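Macrophomate synthase intermolecular Diels-Alderase (Macrophoma commelinae, PDB 1IZC) is a TIM-barrel enzyme of the HpcH/HpaI aldolase/citrate lyase family, binding a magnesium ion and pyruvic acid. Local coordinates at residues D194-M199 and H203-G208; P182-E185 and G189-N192. The protein carries 1 engineered substitution. All blocks are in the same frame, centred on the assembly; numbering follows the deposited sequence.

Contacts 1 and 2 are two halves of one beta-alpha-beta crossover of the barrel, joined in series. In contact 2 the chain leaves strand 179-184 and helix 187-191 packs back on it; in contact 1 helix 193-197, next in the chain, packs against the neighbouring parallel strand 205-207. Their centres are about 7 Å apart. The two strands are laced together by probable backbone hydrogen bonds, I184 N to M206 O at 2.7 Å and G208 N to I184 O at 2.9 Å. Both lead to pyruvic acid: Q183 and E185 from contact 2, G208 from contact 1. Magnesium is held by E185 and lies about 14 Å from the L205 side chain.

Contact 1 of 2, residues D194-M199 and H203-G208; sequences DAIAAM and HGLMFG. With PYR (pyruvic acid), chain C.
L205 is the one residue of 203-208 that reaches the helix, and its forked end spreads over two neighbouring residues, I196 and A197. The CD1 branch does most of the touching: it meets the methyl of A197, CB, at 3.7 Å and lies almost as near to A197 CA, at 3.9 Å. CD2 takes the other side of the fork, a looser 4.3 Å from I196 CG2. With chi2 at 171°, CD1 continues the line from CA through CB and CG, which carries this methyl out to the helix surface. L205 sets out from its strand toward the helix, whereas the CB bonds of I196 and A197 run across its path. No hydrogen bond crosses between the segments; the contact is apolar and buried. I196 also rests on P182 and I184 of the preceding strand, while A197 and L205 share cover from helix 230-245, through A242 and A243. F207, two residues on, turns its ring edge-to-face with F239. Just past the strand, G208, the N-cap of the next helix, brings its carbonyl carbon C to 3.2 Å from OXT of pyruvic acid. This is helix-on-strand packing of a TIM barrel, with an outward leucine under the helix layer and a ligand pocket at the C-terminal end of the strand.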
loop_
_atom_site.group_PDB
_atom_site.type_symbol
_atom_site.label_atom_id
_atom_site.label_comp_id
_atom_site.label_asym_id
_atom_site.label_seq_id
_atom_site.Cartn_x
_atom_site.Cartn_y
_atom_site.Cartn_z
ATOM N N ASP A 194 9.205 -19.102 38.766
ATOM C CA ASP A 194 8.542 -20.263 39.338
ATOM C C ASP A 194 7.031 -20.081 39.321
ATOM O O ASP A 194 6.295 -21.013 38.995
ATOM C CB ASP A 194 9.023 -20.520 40.773
ATOM C CG ASP A 194 10.489 -20.893 40.829
ATOM O OD1 ASP A 194 10.967 -21.545 39.878
ATOM O OD2 ASP A 194 11.164 -20.545 41.821
ATOM N N ALA A 195 6.565 -18.883 39.664
ATOM C CA ALA A 195 5.135 -18.609 39.688
ATOM C C ALA A 195 4.541 -18.566 38.280
ATOM O O ALA A 195 3.451 -19.078 38.036
ATOM C CB ALA A 195 4.871 -17.290 40.396
ATOM N N ILE A 196 5.261 -17.955 37.350
ATOM C CA ILE A 196 4.753 -17.852 35.993
ATOM C C ILE A 196 4.659 -19.237 35.350
ATOM O O ILE A 196 3.660 -19.563 34.704
ATOM C CB ILE A 196 5.658 -16.923 35.142
ATOM C CG1 ILE A 196 5.626 -15.503 35.728
ATOM C CG2 ILE A 196 5.164 -16.906 33.686
ATOM C CD1 ILE A 196 6.716 -14.581 35.189
ATOM N N ALA A 197 5.685 -20.055 35.561
ATOM C CA ALA A 197 5.739 -21.397 34.985
ATOM C C ALA A 197 4.640 -22.313 35.502
ATOM O O ALA A 197 4.228 -23.251 34.811
ATOM C CB ALA A 197 7.104 -22.025 35.263
ATOM N N ALA A 198 4.169 -22.029 36.712
ATOM C CA ALA A 198 3.131 -22.833 37.354
ATOM C C ALA A 198 1.700 -22.471 36.960
ATOM O O ALA A 198 0.748 -23.135 37.386
ATOM C CB ALA A 198 3.278 -22.741 38.885
ATOM N N MET A 199 1.529 -21.426 36.159
ATOM C CA MET A 199 0.179 -21.028 35.756
ATOM C C MET A 199 -0.476 -22.110 34.906
ATOM O O MET A 199 0.080 -22.544 33.906
ATOM C CB MET A 199 0.220 -19.725 34.956
ATOM C CG MET A 199 0.724 -18.529 35.748
ATOM S SD MET A 199 0.671 -17.052 34.726
ATOM C CE MET A 199 -1.108 -16.763 34.624
ATOM N N HIS A 203 0.853 -22.551 27.918
ATOM C CA HIS A 203 1.176 -23.715 27.093
ATOM C C HIS A 203 2.610 -23.777 26.617
ATOM O O HIS A 203 3.005 -24.721 25.913
ATOM C CB HIS A 203 0.238 -23.735 25.888
ATOM C CG HIS A 203 -1.196 -23.530 26.262
ATOM N ND1 HIS A 203 -1.850 -22.328 26.084
ATOM C CD2 HIS A 203 -2.069 -24.344 26.904
ATOM C CE1 HIS A 203 -3.061 -22.410 26.605
ATOM N NE2 HIS A 203 -3.219 -23.621 27.112
ATOM N N GLY A 204 3.395 -22.779 26.998
ATOM C CA GLY A 204 4.788 -22.755 26.596
ATOM C C GLY A 204 5.508 -21.631 27.316
ATOM O O GLY A 204 4.865 -20.774 27.908
ATOM N N LEU A 205 6.833 -21.648 27.277
ATOM C CA LEU A 205 7.642 -20.597 27.902
ATOM C C LEU A 205 8.816 -20.281 26.987
ATOM O O LEU A 205 9.426 -21.189 26.419
ATOM C CB LEU A 205 8.178 -21.039 29.267
ATOM C CG LEU A 205 7.215 -20.857 30.442
ATOM C CD1 LEU A 205 7.790 -21.539 31.680
ATOM C CD2 LEU A 205 6.983 -19.365 30.692
ATOM N N MET A 206 9.134 -19.000 26.862
ATOM C CA MET A 206 10.242 -18.572 26.010
ATOM C C MET A 206 11.145 -17.640 26.798
ATOM O O MET A 206 10.675 -16.909 27.656
ATOM C CB MET A 206 9.704 -17.826 24.781
ATOM C CG MET A 206 10.777 -17.331 23.814
ATOM S SD MET A 206 9.998 -16.462 22.435
ATOM C CE MET A 206 9.515 -17.859 21.366
ATOM N N PHE A 207 12.440 -17.662 26.490
ATOM C CA PHE A 207 13.390 -16.785 27.168
ATOM C C PHE A 207 13.859 -15.753 26.144
ATOM O O PHE A 207 13.876 -16.027 24.942
ATOM C CB PHE A 207 14.602 -17.580 27.661
ATOM C CG PHE A 207 15.391 -16.886 28.749
ATOM C CD1 PHE A 207 15.007 -16.991 30.079
ATOM C CD2 PHE A 207 16.517 -16.126 28.440
ATOM C CE1 PHE A 207 15.734 -16.349 31.093
ATOM C CE2 PHE A 207 17.245 -15.485 29.450
ATOM C CZ PHE A 207 16.851 -15.598 30.772
ATOM N N GLY A 208 14.205 -14.562 26.621
ATOM C CA GLY A 208 14.714 -13.525 25.739
ATOM C C GLY A 208 16.122 -13.231 26.237
ATOM O O GLY A 208 16.296 -12.353 27.072
HETATM C C PYR C . 15.230 -11.180 23.376
HETATM O O PYR C . 15.093 -10.095 23.973
HETATM O OXT PYR C . 16.296 -11.843 23.338
HETATM C CA PYR C . 13.965 -11.633 22.689
HETATM O O3 PYR C . 12.899 -10.996 22.705
HETATM C CB PYR C . 14.088 -12.922 21.988
#

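Contact 2 of 2, residues P182-E185 and G189-N192; sequences PQIE and GVEN. With MG (magnesium ion), chain B; PYR (pyruvic acid), chain C.
I184 meets G189 and V190 through its CG2 methyl, and its side chain, followed outward from CB, carries the contact. CB splits into two branches. I184 CG2, anti to the backbone N as chi1 of -58° requires, lies against the helix backbone, 3.6 Å from G189 C and 3.7 Å from V190 N. The same I184 methyl faces CG2 of V190 at 3.9 Å, methyl to methyl. The other branch runs through CG1 to I184 CD1, which chi2 of -66° bends round until it stands 4.1 Å from G189 O. G189, having no side chain, lets the isoleucine come right onto the helix backbone. Beyond these segments I184 is also packed by I196 and F239.

The next residue, E185, points away from the helix and serves the metal. Its chain is extended beyond CG and ends in a carboxylate whose oxygens divide the work: E185 OE1 binds magnesium at 2.1 Å, and E185 OE2 accepts a bond of 2.7 Å from water 1, itself a magnesium ligand, and another from the backbone N of H125. These bonds should hold the carboxylate's rotation. Pyruvic acid O and O3, a second water opposite E185 OE1, and D211 complete six ligands. Q183 NE2 approaches pyruvic acid O3 to 3.0 Å, while its OE1 is bonded to R101. Ligand-binding residues at the C-terminal end of a barrel strand, with the outward residue beside them under a helix, are characteristic of the TIM barrel; here the site also holds magnesium.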
loop_
_atom_site.group_PDB
_atom_site.type_symbol
_atom_site.label_atom_id
_atom_site.label_comp_id
_atom_site.label_asym_id
_atom_site.label_seq_id
_atom_site.Cartn_x
_atom_site.Cartn_y
_atom_site.Cartn_z
ATOM N N PRO A 182 4.322 -17.103 27.609
ATOM C CA PRO A 182 4.961 -15.931 28.220
ATOM C C PRO A 182 6.436 -15.935 27.854
ATOM O O PRO A 182 7.042 -17.000 27.757
ATOM C CB PRO A 182 4.802 -16.181 29.719
ATOM C CG PRO A 182 3.575 -17.052 29.810
ATOM C CD PRO A 182 3.765 -17.999 28.640
ATOM N N GLN A 183 7.011 -14.753 27.654
ATOM C CA GLN A 183 8.431 -14.663 27.368
ATOM C C GLN A 183 9.087 -13.994 28.577
ATOM O O GLN A 183 8.669 -12.917 29.015
ATOM C CB GLN A 183 8.676 -13.861 26.088
ATOM C CG GLN A 183 10.135 -13.648 25.806
ATOM C CD GLN A 183 10.383 -13.124 24.413
ATOM O OE1 GLN A 183 9.528 -12.461 23.820
ATOM N NE2 GLN A 183 11.565 -13.406 23.887
ATOM N N ILE A 184 10.092 -14.667 29.128
ATOM C CA ILE A 184 10.835 -14.205 30.304
ATOM C C ILE A 184 12.124 -13.565 29.805
ATOM O O ILE A 184 12.974 -14.236 29.212
ATOM C CB ILE A 184 11.179 -15.405 31.220
ATOM C CG1 ILE A 184 9.895 -16.116 31.649
ATOM C CG2 ILE A 184 11.949 -14.932 32.454
ATOM C CD1 ILE A 184 8.989 -15.280 32.534
ATOM N N GLU A 185 12.288 -12.274 30.057
ATOM C CA GLU A 185 13.467 -11.595 29.539
ATOM C C GLU A 185 13.925 -10.410 30.364
ATOM O O GLU A 185 14.405 -9.404 29.834
ATOM C CB GLU A 185 13.204 -11.169 28.102
ATOM C CG GLU A 185 11.921 -10.401 27.897
ATOM C CD GLU A 185 11.645 -10.183 26.425
ATOM O OE1 GLU A 185 12.622 -10.241 25.665
ATOM O OE2 GLU A 185 10.485 -9.955 26.028
ATOM N N GLY A 189 11.624 -10.909 35.809
ATOM C CA GLY A 189 10.915 -12.037 35.222
ATOM C C GLY A 189 11.514 -13.354 35.694
ATOM O O GLY A 189 10.803 -14.294 36.057
ATOM N N VAL A 190 12.837 -13.419 35.684
ATOM C CA VAL A 190 13.542 -14.611 36.125
ATOM C C VAL A 190 13.290 -14.834 37.616
ATOM O O VAL A 190 13.074 -15.963 38.063
ATOM C CB VAL A 190 15.054 -14.465 35.846
ATOM C CG1 VAL A 190 15.847 -15.547 36.591
ATOM C CG2 VAL A 190 15.303 -14.579 34.342
ATOM N N GLU A 191 13.284 -13.754 38.385
ATOM C CA GLU A 191 13.060 -13.876 39.819
ATOM C C GLU A 191 11.675 -14.432 40.152
ATOM O O GLU A 191 11.480 -15.055 41.202
ATOM C CB GLU A 191 13.271 -12.517 40.501
ATOM C CG GLU A 191 14.669 -11.950 40.253
ATOM C CD GLU A 191 14.968 -10.655 41.001
ATOM O OE1 GLU A 191 14.157 -9.702 40.924
ATOM O OE2 GLU A 191 16.036 -10.589 41.651
ATOM N N ASN A 192 10.716 -14.243 39.249
ATOM C CA ASN A 192 9.357 -14.715 39.488
ATOM C C ASN A 192 8.959 -15.846 38.527
ATOM O O ASN A 192 7.775 -16.147 38.380
ATOM C CB ASN A 192 8.395 -13.523 39.346
ATOM C CG ASN A 192 7.009 -13.803 39.901
ATOM O OD1 ASN A 192 6.850 -14.524 40.890
ATOM N ND2 ASN A 192 5.993 -13.215 39.274
HETATM MG MG MG B . 13.075 -9.303 23.861
HETATM C C PYR C . 15.230 -11.180 23.376
HETATM O O PYR C . 15.093 -10.095 23.973
HETATM O OXT PYR C . 16.296 -11.843 23.338
HETATM C CA PYR C . 13.965 -11.633 22.689
HETATM O O3 PYR C . 12.899 -10.996 22.705
HETATM C CB PYR C . 14.088 -12.922 21.988
HETATM O O HOH W 1 10.967 -8.739 23.676
HETATM O O HOH W 2 13.717 -8.345 21.906
#